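Local coordinates for protein excinuclease ABC, subunit A. (Deinococcus radiodurans, PDB 2VF7) that binds ADP and zinc and, as a UvrA-family ABC ATPase, probably couples ATP hydrolysis to DNA binding in the repair of damaged DNA, at residues Leu373-Ser376 with Thr377-Ser381; Arg387-Leu390 with Ala391-Tyr395; Leu420-Ala423 with Leu424-Lys428. The protein carries 1 engineered substitution. All blocks are in the same frame, centred on the assembly; numbering follows the deposited sequence. Where two conformers were deposited one is given.

Contact 1. Residues Leu373-Ser376 with Thr377-Ser381. With ADP (adenosine-5'-diphosphate), chain D.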
loop_
_atom_site.group_PDB
_atom_site.type_symbol
_atom_site.label_atom_id
_atom_site.label_comp_id
_atom_site.label_asym_id
_atom_site.label_seq_id
_atom_site.Cartn_x
_atom_site.Cartn_y
_atom_site.Cartn_z
ATOM N N LEU A 373 -21.818 9.065 18.134
ATOM C CA LEU A 373 -20.927 8.136 17.432
ATOM C C LEU A 373 -21.391 7.671 16.035
ATOM O O LEU A 373 -20.631 7.023 15.315
ATOM C CB LEU A 373 -20.413 6.989 18.337
ATOM C CG LEU A 373 -21.173 6.138 19.356
ATOM C CD1 LEU A 373 -20.193 5.145 19.929
ATOM C CD2 LEU A 373 -21.781 6.943 20.486
ATOM N N ASP A 374 -22.605 8.055 15.639
ATOM C CA ASP A 374 -23.091 7.820 14.266
ATOM C C ASP A 374 -22.804 9.001 13.319
ATOM O O ASP A 374 -23.055 8.925 12.113
ATOM C CB ASP A 374 -24.583 7.435 14.259
ATOM C CG ASP A 374 -25.501 8.530 14.837
ATOM O OD1 ASP A 374 -25.007 9.573 15.326
ATOM O OD2 ASP A 374 -26.741 8.339 14.797
ATOM N N ARG A 375 -22.255 10.076 13.879
ATOM C CA ARG A 375 -21.973 11.313 13.160
ATOM C C ARG A 375 -20.896 11.121 12.102
ATOM O O ARG A 375 -19.793 10.624 12.393
ATOM C CB ARG A 375 -21.565 12.395 14.167
ATOM C CG ARG A 375 -21.032 13.686 13.587
ATOM C CD ARG A 375 -22.141 14.609 13.164
ATOM N NE ARG A 375 -21.625 15.882 12.681
ATOM C CZ ARG A 375 -21.511 16.981 13.422
ATOM N NH1 ARG A 375 -21.880 16.978 14.696
ATOM N NH2 ARG A 375 -21.021 18.089 12.885
ATOM N N SER A 376 -21.236 11.528 10.879
ATOM C CA SER A 376 -20.394 11.388 9.692
ATOM C C SER A 376 -19.215 12.337 9.713
ATOM O O SER A 376 -19.365 13.507 10.051
ATOM C CB SER A 376 -21.219 11.656 8.432
ATOM O OG SER A 376 -21.409 10.473 7.679
ATOM N N THR A 377 -18.049 11.833 9.320
ATOM C CA THR A 377 -16.816 12.610 9.370
ATOM C C THR A 377 -16.722 13.823 8.431
ATOM O O THR A 377 -16.020 14.786 8.756
ATOM C CB THR A 377 -15.549 11.725 9.207
ATOM O OG1 THR A 377 -15.771 10.757 8.181
ATOM C CG2 THR A 377 -15.234 11.006 10.512
ATOM N N PRO A 378 -17.379 13.775 7.256
ATOM C CA PRO A 378 -17.352 14.970 6.419
ATOM C C PRO A 378 -18.297 16.092 6.891
ATOM O O PRO A 378 -18.234 17.213 6.369
ATOM C CB PRO A 378 -17.787 14.442 5.039
ATOM C CG PRO A 378 -17.821 12.952 5.164
ATOM C CD PRO A 378 -18.101 12.682 6.587
ATOM N N THR A 379 -19.165 15.805 7.861
ATOM C CA THR A 379 -20.020 16.841 8.427
ATOM C C THR A 379 -19.316 17.560 9.584
ATOM O O THR A 379 -19.886 18.461 10.208
ATOM C CB THR A 379 -21.386 16.284 8.878
ATOM O OG1 THR A 379 -21.231 15.502 10.072
ATOM C CG2 THR A 379 -22.019 15.445 7.783
ATOM N N LEU A 380 -18.066 17.166 9.836
ATOM C CA LEU A 380 -17.238 17.699 10.918
ATOM C C LEU A 380 -16.260 18.786 10.440
ATOM O O LEU A 380 -15.653 18.659 9.367
ATOM C CB LEU A 380 -16.445 16.547 11.544
ATOM C CG LEU A 380 -16.756 15.875 12.889
ATOM C CD1 LEU A 380 -18.170 16.014 13.299
ATOM C CD2 LEU A 380 -16.375 14.418 12.812
ATOM N N SER A 381 -16.080 19.830 11.245
ATOM C CA SER A 381 -15.134 20.897 10.933
ATOM C C SER A 381 -13.680 20.384 10.993
ATOM O O SER A 381 -13.391 19.398 11.680
ATOM C CB SER A 381 -15.344 22.070 11.889
ATOM O OG SER A 381 -14.862 21.789 13.200
HETATM P PB ADP D . -20.675 24.854 17.088
HETATM O O1B ADP D . -19.409 24.059 17.280
HETATM O O2B ADP D . -20.933 25.368 15.700
HETATM O O3B ADP D . -20.826 25.893 18.166
HETATM P PA ADP D . -22.834 23.134 16.192
HETATM O O1A ADP D . -22.152 21.955 15.577
HETATM O O2A ADP D . -23.418 24.211 15.334
HETATM O O3A ADP D . -21.893 23.806 17.323
HETATM O "O5'" ADP D . -24.080 22.492 16.997
HETATM C "C5'" ADP D . -23.905 21.848 18.253
HETATM C "C4'" ADP D . -24.794 20.627 18.429
HETATM O "O4'" ADP D . -25.440 20.266 17.211
HETATM C "C3'" ADP D . -23.907 19.454 18.802
HETATM O "O3'" ADP D . -24.571 18.642 19.768
HETATM C "C2'" ADP D . -23.721 18.698 17.501
HETATM O "O2'" ADP D . -23.406 17.310 17.677
HETATM C "C1'" ADP D . -25.039 18.947 16.794
HETATM N N9 ADP D . -24.865 18.865 15.323
HETATM C C8 ADP D . -24.353 19.835 14.530
HETATM N N7 ADP D . -24.332 19.461 13.230
HETATM C C5 ADP D . -24.838 18.207 13.187
HETATM C C6 ADP D . -25.102 17.201 12.126
HETATM N N6 ADP D . -24.806 17.482 10.832
HETATM N N1 ADP D . -25.644 16.013 12.490
HETATM C C2 ADP D . -25.932 15.721 13.779
HETATM N N3 ADP D . -25.720 16.587 14.795
HETATM C C4 ADP D . -25.186 17.821 14.566
#
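With chi1 at 171° and a bend at chi2 (82°), the R375 chain brings its guanidinium beside T379, with L380 on one face. The residues form the loop that runs into the signature motif of an ABC ATPase, and R375 is part of an ADP site. R375 holds T379 side-on with two nitrogens. NE donates to T379 OG1 at 2.7 Å, and NH2 donates to T379 O at 2.9 Å with an N-H...O angle of 166°. Both oxygens lie close to the guanidinium plane, so the pair fixes its rotation. NH2 reaches T379 O from above the carbonyl plane.

The two faces of the guanidinium are used as well. L380 CD1 packs on one face, off towards the rim, 3.5 Å from R375 CZ. The adenine of ADP lies nearly parallel over the opposite face, with its C5 3.6 Å from R375 CZ. The same ADP is hydrogen-bonded to G533, G535, K536 and S537 of the second P-loop. T377 OG1 is hydrogen-bonded to S108 N, outside this loop. S381 caps the next helix through OG to E384 N.

A short 3-10 turn at 377-379 brings T379 back to S376. S376 O accepts twice there, from T379 N at 3.2 Å and from T379 OG1 at 2.7 Å.

Contact 2. Residues Arg387-Leu390 with Ala391-Tyr395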
loop_
_atom_site.group_PDB
_atom_site.type_symbol
_atom_site.label_atom_id
_atom_site.label_comp_id
_atom_site.label_asym_id
_atom_site.label_seq_id
_atom_site.Cartn_x
_atom_site.Cartn_y
_atom_site.Cartn_z
ATOM N N ARG A 387 -9.088 16.960 16.367
ATOM C CA ARG A 387 -9.180 16.805 17.811
ATOM C C ARG A 387 -9.627 15.402 18.194
ATOM O O ARG A 387 -9.184 14.868 19.208
ATOM C CB ARG A 387 -10.130 17.854 18.420
ATOM C CG ARG A 387 -9.432 19.018 19.127
ATOM C CD ARG A 387 -10.390 20.115 19.605
ATOM N NE ARG A 387 -10.548 21.182 18.610
ATOM C CZ ARG A 387 -11.711 21.690 18.201
ATOM N NH1 ARG A 387 -12.863 21.258 18.702
ATOM N NH2 ARG A 387 -11.722 22.652 17.289
ATOM N N LEU A 388 -10.517 14.813 17.400
ATOM C CA LEU A 388 -10.885 13.408 17.543
ATOM C C LEU A 388 -9.768 12.456 17.140
ATOM O O LEU A 388 -9.842 11.259 17.408
ATOM C CB LEU A 388 -12.067 13.083 16.648
ATOM C CG LEU A 388 -13.488 13.511 17.002
ATOM C CD1 LEU A 388 -14.359 13.210 15.786
ATOM C CD2 LEU A 388 -14.019 12.799 18.252
ATOM N N ARG A 389 -8.770 12.968 16.430
ATOM C CA ARG A 389 -7.653 12.143 15.987
ATOM C C ARG A 389 -6.526 12.219 17.006
ATOM O O ARG A 389 -5.805 11.249 17.235
ATOM C CB ARG A 389 -7.204 12.559 14.605
ATOM C CG ARG A 389 -6.697 11.388 13.818
ATOM C CD ARG A 389 -7.363 11.248 12.459
ATOM N NE ARG A 389 -6.484 11.629 11.351
ATOM C CZ ARG A 389 -5.372 10.985 10.974
ATOM N NH1 ARG A 389 -4.936 9.908 11.630
ATOM N NH2 ARG A 389 -4.678 11.435 9.935
ATOM N N LEU A 390 -6.414 13.392 17.616
ATOM C CA LEU A 390 -5.561 13.638 18.751
ATOM C C LEU A 390 -5.949 12.721 19.928
ATOM O O LEU A 390 -5.094 12.047 20.513
ATOM C CB LEU A 390 -5.683 15.108 19.142
ATOM C CG LEU A 390 -4.601 15.666 20.059
ATOM C CD1 LEU A 390 -3.260 15.514 19.394
ATOM C CD2 LEU A 390 -4.837 17.124 20.447
ATOM N N ALA A 391 -7.241 12.693 20.251
ATOM C CA ALA A 391 -7.764 11.898 21.348
ATOM C C ALA A 391 -7.453 10.425 21.137
ATOM O O ALA A 391 -7.032 9.737 22.073
ATOM C CB ALA A 391 -9.242 12.117 21.496
ATOM N N THR A 392 -7.613 9.956 19.898
ATOM C CA THR A 392 -7.409 8.533 19.560
ATOM C C THR A 392 -5.952 8.097 19.724
ATOM O O THR A 392 -5.665 6.944 20.068
ATOM C CB THR A 392 -7.898 8.236 18.123
ATOM O OG1 THR A 392 -9.272 8.624 18.011
ATOM C CG2 THR A 392 -7.784 6.769 17.804
ATOM N N GLN A 393 -5.046 9.035 19.471
ATOM C CA GLN A 393 -3.616 8.812 19.602
ATOM C C GLN A 393 -3.235 8.668 21.076
ATOM O O GLN A 393 -2.264 7.986 21.409
ATOM C CB GLN A 393 -2.828 9.989 19.008
ATOM C CG GLN A 393 -2.883 10.151 17.497
ATOM C CD GLN A 393 -3.025 8.846 16.708
ATOM O OE1 GLN A 393 -2.073 8.064 16.551
ATOM N NE2 GLN A 393 -4.224 8.625 16.181
ATOM N N LEU A 394 -3.997 9.337 21.941
ATOM C CA LEU A 394 -3.683 9.397 23.364
ATOM C C LEU A 394 -3.941 8.074 24.074
ATOM O O LEU A 394 -3.537 7.896 25.234
ATOM C CB LEU A 394 -4.412 10.556 24.047
ATOM C CG LEU A 394 -3.659 11.890 24.119
ATOM C CD1 LEU A 394 -4.506 12.941 24.796
ATOM C CD2 LEU A 394 -2.344 11.728 24.882
ATOM N N TYR A 395 -4.590 7.143 23.367
ATOM C CA TYR A 395 -4.759 5.776 23.848
ATOM C C TYR A 395 -4.375 4.719 22.820
ATOM O O TYR A 395 -4.874 3.597 22.855
ATOM C CB TYR A 395 -6.166 5.541 24.409
ATOM C CG TYR A 395 -7.353 5.838 23.504
ATOM C CD1 TYR A 395 -7.751 4.939 22.508
ATOM C CD2 TYR A 395 -8.130 6.986 23.700
ATOM C CE1 TYR A 395 -8.864 5.195 21.705
ATOM C CE2 TYR A 395 -9.244 7.251 22.904
ATOM C CZ TYR A 395 -9.606 6.351 21.914
ATOM O OH TYR A 395 -10.705 6.607 21.132
#
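The flat side-chain amide of Q393 has R389 O at its edge, only 1° out of the amide plane. NE2 donates to R389 O at 3.2 Å, with an N-H...O angle of 152°. R389 O also takes the helical bond from Q393 N, at 3.2 Å, so a single carbonyl is gripped by the backbone and side chain of one residue. Q393 CG sits beside the backbone N, and the chain bends at chi2 (-31°). This folds the amide back along the helix and leaves CG 3.1 Å from R389 O. The other end of the amide, OE1, is hydrogen-bonded to Y403 OH of strand 402-406, which ties the helix to its neighbouring strand.

The R389 guanidinium reaches the second subunit, where NH1 is hydrogen-bonded to S68 O and the side chain packs on P71 of that subunit. On another side of the helix T392 OG1 is 2.8 Å from L388 O. V113 O is a second possible acceptor for the same hydroxyl proton, so the choice is not settled. A391 N donates to R387 O at 3.1 Å in a regular helical bond. Three residues on, L390 O receives a weak bond from L394 N at 3.3 Å and another weak one from Q393 N. Such a helix, which begins within the signature motif and packs beside a core strand, is typical of the ABC ATPase domain.

Contact 3. Residues Leu420-Ala423 with Leu424-Lys428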
loop_
_atom_site.group_PDB
_atom_site.type_symbol
_atom_site.label_atom_id
_atom_site.label_comp_id
_atom_site.label_asym_id
_atom_site.label_seq_id
_atom_site.Cartn_x
_atom_site.Cartn_y
_atom_site.Cartn_z
ATOM N N LEU A 420 -6.749 21.528 25.356
ATOM C CA LEU A 420 -5.914 21.215 24.205
ATOM C C LEU A 420 -4.423 21.125 24.592
ATOM O O LEU A 420 -3.747 20.156 24.259
ATOM C CB LEU A 420 -6.137 22.250 23.093
ATOM C CG LEU A 420 -5.094 22.323 21.963
ATOM C CD1 LEU A 420 -5.350 21.243 20.916
ATOM C CD2 LEU A 420 -5.011 23.721 21.347
ATOM N N LEU A 421 -3.928 22.137 25.297
ATOM C CA LEU A 421 -2.540 22.169 25.775
ATOM C C LEU A 421 -2.157 20.964 26.625
ATOM O O LEU A 421 -1.025 20.483 26.557
ATOM C CB LEU A 421 -2.264 23.465 26.544
ATOM C CG LEU A 421 -1.911 24.680 25.681
ATOM C CD1 LEU A 421 -1.776 25.947 26.515
ATOM C CD2 LEU A 421 -0.645 24.463 24.818
ATOM N N SER A 422 -3.116 20.491 27.418
ATOM C CA SER A 422 -2.935 19.363 28.325
ATOM C C SER A 422 -2.892 18.002 27.612
ATOM O O SER A 422 -2.211 17.080 28.069
ATOM C CB SER A 422 -4.021 19.399 29.406
ATOM O OG SER A 422 -4.478 18.100 29.719
ATOM N N ALA A 423 -3.615 17.884 26.501
ATOM C CA ALA A 423 -3.609 16.680 25.667
ATOM C C ALA A 423 -2.356 16.581 24.818
ATOM O O ALA A 423 -1.951 15.490 24.460
ATOM C CB ALA A 423 -4.821 16.644 24.789
ATOM N N LEU A 424 -1.766 17.724 24.477
ATOM C CA LEU A 424 -0.503 17.777 23.736
ATOM C C LEU A 424 0.688 17.402 24.623
ATOM O O LEU A 424 1.608 16.739 24.169
ATOM C CB LEU A 424 -0.292 19.166 23.117
ATOM C CG LEU A 424 -1.256 19.677 22.034
ATOM C CD1 LEU A 424 -0.923 21.125 21.629
ATOM C CD2 LEU A 424 -1.281 18.780 20.814
ATOM N N GLU A 425 0.662 17.818 25.887
ATOM C CA GLU A 425 1.701 17.454 26.854
ATOM C C GLU A 425 1.637 15.974 27.177
ATOM O O GLU A 425 2.678 15.322 27.281
ATOM C CB GLU A 425 1.613 18.297 28.125
ATOM C CG GLU A 425 2.414 17.764 29.353
ATOM C CD GLU A 425 3.913 18.105 29.332
ATOM O OE1 GLU A 425 4.388 18.761 28.375
ATOM O OE2 GLU A 425 4.627 17.710 30.284
ATOM N N ASN A 426 0.424 15.431 27.301
ATOM C CA ASN A 426 0.267 13.994 27.556
ATOM C C ASN A 426 0.776 13.162 26.397
ATOM O O ASN A 426 1.388 12.118 26.606
ATOM C CB ASN A 426 -1.183 13.615 27.845
ATOM C CG ASN A 426 -1.630 13.991 29.249
ATOM O OD1 ASN A 426 -0.860 13.943 30.219
ATOM N ND2 ASN A 426 -2.897 14.351 29.364
ATOM N N LEU A 427 0.519 13.635 25.181
ATOM C CA LEU A 427 1.029 13.013 23.967
ATOM C C LEU A 427 2.542 13.047 23.924
ATOM O O LEU A 427 3.172 12.062 23.571
ATOM C CB LEU A 427 0.475 13.713 22.717
ATOM C CG LEU A 427 -0.540 12.975 21.841
ATOM C CD1 LEU A 427 -0.517 13.555 20.429
ATOM C CD2 LEU A 427 -0.238 11.461 21.802
ATOM N N LYS A 428 3.114 14.197 24.269
ATOM C CA LYS A 428 4.555 14.350 24.382
ATOM C C LYS A 428 5.098 13.328 25.362
ATOM O O LYS A 428 5.965 12.536 25.006
ATOM C CB LYS A 428 4.900 15.760 24.857
ATOM C CG LYS A 428 6.351 16.133 24.770
ATOM C CD LYS A 428 6.567 17.510 25.327
ATOM C CE LYS A 428 7.100 17.457 26.725
ATOM N NZ LYS A 428 7.450 18.812 27.231
#
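Helix 417-428 is the connecting helix of a beta-alpha-beta unit, between the parallel neighbouring strands 402-406 and 433-437, and this contact spans two of its turns. Four backbone bonds run in series. L424 N donates to L420 O at 3.1 Å, and E425 N to L421 O at 3.2 Å. N426 N to S422 O and L427 N to A423 O continue the pattern.

On the buried side L420 and L424 lie one turn apart. L420 CG meets L424 CD1 at 4.4 Å, and L424 CG rests 3.4 Å from L420 O. A chi1 of -77° puts N426 CG opposite its own carbonyl carbon and draws the amide back over the preceding turn. Its ND2 comes within 3.1 Å of S422 O, but the angle is too poor for a hydrogen bond. With an alanine here, S422 O would keep its backbone bond but is likely to lose the amide packed against it, and a gap would probably open there.

Further on, K428 NZ forms a salt bridge with E425 OE1 at 3.3 Å, with a weak hydrogen bond; E425 has two conformers, so the pair is doubtful. K428 NZ also forms a salt bridge with D448. L427 packs on L434 of strand 433-437, and L424 on L390 of helix 382-393. A helix laid against parallel strands in this way is typical of the crossovers in P-loop ATPase folds.

The three contacts follow one another along the chain in series. Contact 1 lies in the loop before helix 382-393, contact 2 on that helix, and contact 3 on helix 417-428. The centres of contacts 1 and 2 are about 15 Å apart, and they meet where L380 CD2 packs on L388 CD1 at 3.8 Å. Contacts 2 and 3 are closer, about 10 Å between centres. L390 CD1 touches L427 CD1 at 3.5 Å, and L394 packs on A423 and N426. Contacts 1 and 3 do not touch. A continuous path of packing thus runs from the ADP-binding loop through helix 382-393 to the crossover helix beside the six-stranded sheet.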